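Local coordinates for CADD-like protein of unknown function (PDB 3B5O), which is of unknown function but, as a CADD-like all-helical protein, may be an oxidoreductase of the haem oxygenase-like superfamily, at residues A[34-38]-A[39-43]; A[101-104]-A[105-109]. All coordinates share one frame; numbering follows the deposited sequence. Where two conformers were deposited one is given.

Contact 1: residues A[34-38]-A[39-43]; sequences SQASF and AQIAY
A chi1 of 73° sets Ser37 OG between its backbone N and carbonyl carbon, from where it faces Gln40 N in the first turn of helix 38-68; Gln40 in turn holds CG beside its own backbone N (chi1 -71°) and runs back, extended, toward the serine. The result is a reciprocal pair of bonds. Ser37 OG accepts from Gln40 N at 3.2 Å, while Ser37 N donates to Gln40 OE1 at 2.9 Å; the second bond is nearly straight at the hydrogen (171°), though the donor sits somewhat off the plane of the amide. OE1 also receives a weak bond from Ser37 OG, at 3.4 Å. On the other branch of the amide, NE2 is bonded to Ser232 OG, so both ends of the group are held and its rotation should be fixed. With an alanine here, Ser37 N would probably lose its acceptor and Ser232 OG its mate on NE2, leaving the cap with the Gln40 N to Ser37 OG bond alone of the reciprocal pair. Regular helical bonding starts here: Ile41 N reaches Ser37 O at 3.2 Å and Ala42 N reaches Phe38 O at 2.8 Å. On the buried side, Ala36 CB meets Ile41 CD1 at 3.7 Å, and the isoleucine also packs on Leu33, Trp162 and Leu163. Phe38 approaches Ala42 CB obliquely with CE1, at 4.2 Å. Ser37 as N-cap and Gln40 three residues on make a capping box, and Ala36 with Ile41, straddling the cap, adds the apolar pair of a hydrophobic staple at the start of helix 38-68.

Contact 2: residues A[101-104]-A[105-109]; sequences DGLE and EGLGV
Leu107 lies alongside Leu103, one turn earlier on helix 95-107, and both side chains point the same way. Starting at the backbone, CB of Leu107 sits 3.3 Å from Leu103 O. CG, placed beside the backbone N by a chi1 of -56°, still skirts that oxygen, with Leu107 CG 3.8 Å from Leu103 O. At the tip, Leu107 CD1 meets Leu103 CD2 at 4.0 Å, methyl against methyl, while the other methyl of Leu107, CD2, turns to the Phe38 ring. Beyond this pair, Leu107 rests on Leu163 and His164, and Leu103 on Met45 and Val160, which sets the leucine side of the turn against helices 38-68 and 135-163. The same carbonyl takes the helical bond from Leu107 N to Leu103 O at 3.0 Å. The turn that follows ends the helix with a glycine at its C-terminus: Gly108 has a positive phi of 67°, a left-handed helical conformation, and its N still donates to Glu104 O at 2.9 Å. The chain then bends back, bringing Val109 O to 3.4 Å from Glu104 CA in a CH...O contact and closer still, 3.1 Å, to Glu104 CG. On the exposed flank the earlier turn is regular, with Glu105 N bonded to Asp101 O, and Glu105 CB comes within 3.3 Å of Asp101 O before its extended chain runs out to touch Pro169.

How the contacts relate
Contact 1 starts helix 38-68 and contact 2 ends helix 95-107, and the two helix ends lie side by side, with centres about 16 Å apart. They meet directly through apolar groups: Val109 CG2 packs on Ala42 CB at 3.9 Å and on Phe38 CZ at 4.1 Å, while Phe38 CE2 lies 4.3 Å from Leu107 CD2. Leu163, near the end of helix 135-163, touches Phe38 and Ile41 of contact 1 and Leu107 of contact 2, tying both to a third helix. Their centres lie about 21 and 20 Å from the centre of the chain, on the same side of it, consistent with both lying at the same end of the helical bundle.

Contact 1: residues A[34-38]-A[39-43]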
# COMPACT_ATOMS: atom_id res chain seq x y z
N SER A 34 14.40 1.57 -17.98
CA SER A 34 15.45 1.65 -19.01
C SER A 34 15.97 3.07 -19.20
O SER A 34 17.17 3.29 -19.40
CB SER A 34 14.93 1.10 -20.33
OG SER A 34 14.75 -0.30 -20.25
N GLN A 35 15.06 4.04 -19.14
CA GLN A 35 15.39 5.41 -19.41
C GLN A 35 15.59 6.29 -18.17
O GLN A 35 16.05 7.42 -18.30
CB GLN A 35 14.31 6.03 -20.31
CG GLN A 35 12.87 6.01 -19.74
CD GLN A 35 11.95 4.98 -20.41
OE1 GLN A 35 10.93 5.37 -20.98
NE2 GLN A 35 12.28 3.69 -20.32
N ALA A 36 15.23 5.79 -16.98
CA ALA A 36 15.19 6.63 -15.78
C ALA A 36 16.55 6.86 -15.14
O ALA A 36 17.37 5.96 -15.06
CB ALA A 36 14.24 6.01 -14.74
N SER A 37 16.75 8.07 -14.62
CA SER A 37 17.92 8.36 -13.81
C SER A 37 17.73 7.90 -12.36
O SER A 37 16.59 7.67 -11.88
CB SER A 37 18.22 9.84 -13.86
OG SER A 37 17.26 10.54 -13.08
N PHE A 38 18.84 7.78 -11.65
CA PHE A 38 18.83 7.49 -10.22
C PHE A 38 17.92 8.47 -9.50
O PHE A 38 17.06 8.06 -8.70
CB PHE A 38 20.25 7.59 -9.64
CG PHE A 38 20.33 7.34 -8.17
CD1 PHE A 38 20.10 8.38 -7.27
CD2 PHE A 38 20.58 6.07 -7.67
CE1 PHE A 38 20.12 8.16 -5.90
CE2 PHE A 38 20.63 5.84 -6.30
CZ PHE A 38 20.39 6.91 -5.42
N ALA A 39 18.08 9.76 -9.82
CA ALA A 39 17.30 10.82 -9.14
C ALA A 39 15.80 10.61 -9.33
O ALA A 39 15.00 10.87 -8.43
CB ALA A 39 17.69 12.21 -9.65
N GLN A 40 15.41 10.18 -10.52
CA GLN A 40 13.99 10.00 -10.82
C GLN A 40 13.37 8.84 -10.05
O GLN A 40 12.25 8.95 -9.55
CB GLN A 40 13.78 9.85 -12.33
CG GLN A 40 14.01 11.15 -13.06
CD GLN A 40 14.12 11.01 -14.57
OE1 GLN A 40 14.59 9.98 -15.07
NE2 GLN A 40 13.68 12.03 -15.30
N ILE A 41 14.09 7.73 -9.92
CA ILE A 41 13.59 6.58 -9.16
C ILE A 41 13.68 6.86 -7.65
O ILE A 41 12.82 6.44 -6.88
CB ILE A 41 14.26 5.26 -9.58
CG1 ILE A 41 14.04 5.03 -11.08
CG2 ILE A 41 13.75 4.07 -8.78
CD1 ILE A 41 12.58 5.11 -11.56
N ALA A 42 14.68 7.63 -7.23
CA ALA A 42 14.73 8.07 -5.83
C ALA A 42 13.50 8.92 -5.49
O ALA A 42 12.94 8.78 -4.40
CB ALA A 42 16.03 8.85 -5.56
N TYR A 43 13.08 9.78 -6.41
CA TYR A 43 11.86 10.58 -6.25
C TYR A 43 10.66 9.68 -6.07
O TYR A 43 9.82 9.93 -5.19
CB TYR A 43 11.65 11.50 -7.45
CG TYR A 43 10.31 12.16 -7.51
CD1 TYR A 43 10.05 13.33 -6.82
CD2 TYR A 43 9.26 11.57 -8.20
CE1 TYR A 43 8.79 13.93 -6.85
CE2 TYR A 43 8.02 12.16 -8.25
CZ TYR A 43 7.78 13.34 -7.57
OH TYR A 43 6.54 13.95 -7.58

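Contact 2: residues A[101-104]-A[105-109]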
# COMPACT_ATOMS: atom_id res chain seq x y z
N ASP A 101 14.79 4.66 7.22
CA ASP A 101 16.17 4.56 7.70
C ASP A 101 17.01 3.76 6.72
O ASP A 101 18.18 4.08 6.49
CB ASP A 101 16.23 3.92 9.09
CG ASP A 101 15.90 4.88 10.21
OD1 ASP A 101 15.66 6.08 9.95
OD2 ASP A 101 15.90 4.41 11.37
N GLY A 102 16.43 2.70 6.16
CA GLY A 102 17.12 1.87 5.19
C GLY A 102 17.46 2.63 3.92
O GLY A 102 18.58 2.46 3.38
N LEU A 103 16.53 3.45 3.42
CA LEU A 103 16.79 4.26 2.24
C LEU A 103 17.88 5.30 2.49
O LEU A 103 18.73 5.54 1.63
CB LEU A 103 15.51 4.95 1.72
CG LEU A 103 14.43 4.01 1.17
CD1 LEU A 103 13.12 4.79 0.94
CD2 LEU A 103 14.87 3.28 -0.14
N GLU A 104 17.87 5.88 3.68
CA GLU A 104 18.87 6.89 4.04
C GLU A 104 20.25 6.25 4.20
O GLU A 104 21.23 6.77 3.67
CB GLU A 104 18.41 7.64 5.30
CG GLU A 104 17.22 8.56 5.01
CD GLU A 104 16.61 9.24 6.24
OE1 GLU A 104 17.16 9.08 7.35
OE2 GLU A 104 15.58 9.93 6.07
N GLU A 105 20.33 5.13 4.90
CA GLU A 105 21.60 4.43 5.16
C GLU A 105 22.19 3.86 3.88
O GLU A 105 23.40 3.96 3.63
CB GLU A 105 21.41 3.28 6.16
CG GLU A 105 22.68 2.47 6.45
CD GLU A 105 22.42 1.19 7.22
OE1 GLU A 105 21.35 1.07 7.88
OE2 GLU A 105 23.27 0.27 7.15
N GLY A 106 21.33 3.26 3.06
CA GLY A 106 21.77 2.61 1.84
C GLY A 106 22.11 3.56 0.71
O GLY A 106 23.08 3.33 -0.01
N LEU A 107 21.33 4.62 0.55
CA LEU A 107 21.38 5.47 -0.64
C LEU A 107 21.70 6.94 -0.40
O LEU A 107 21.96 7.67 -1.37
CB LEU A 107 20.03 5.41 -1.36
CG LEU A 107 19.54 4.03 -1.76
CD1 LEU A 107 18.11 4.12 -2.29
CD2 LEU A 107 20.48 3.40 -2.81
N GLY A 108 21.65 7.40 0.84
CA GLY A 108 21.70 8.83 1.11
C GLY A 108 20.46 9.53 0.58
O GLY A 108 20.48 10.73 0.32
N VAL A 109 19.37 8.78 0.42
CA VAL A 109 18.09 9.33 -0.02
C VAL A 109 17.29 9.58 1.24
O VAL A 109 16.90 8.64 1.93
CB VAL A 109 17.33 8.36 -0.96
CG1 VAL A 109 15.90 8.88 -1.24
CG2 VAL A 109 18.09 8.20 -2.27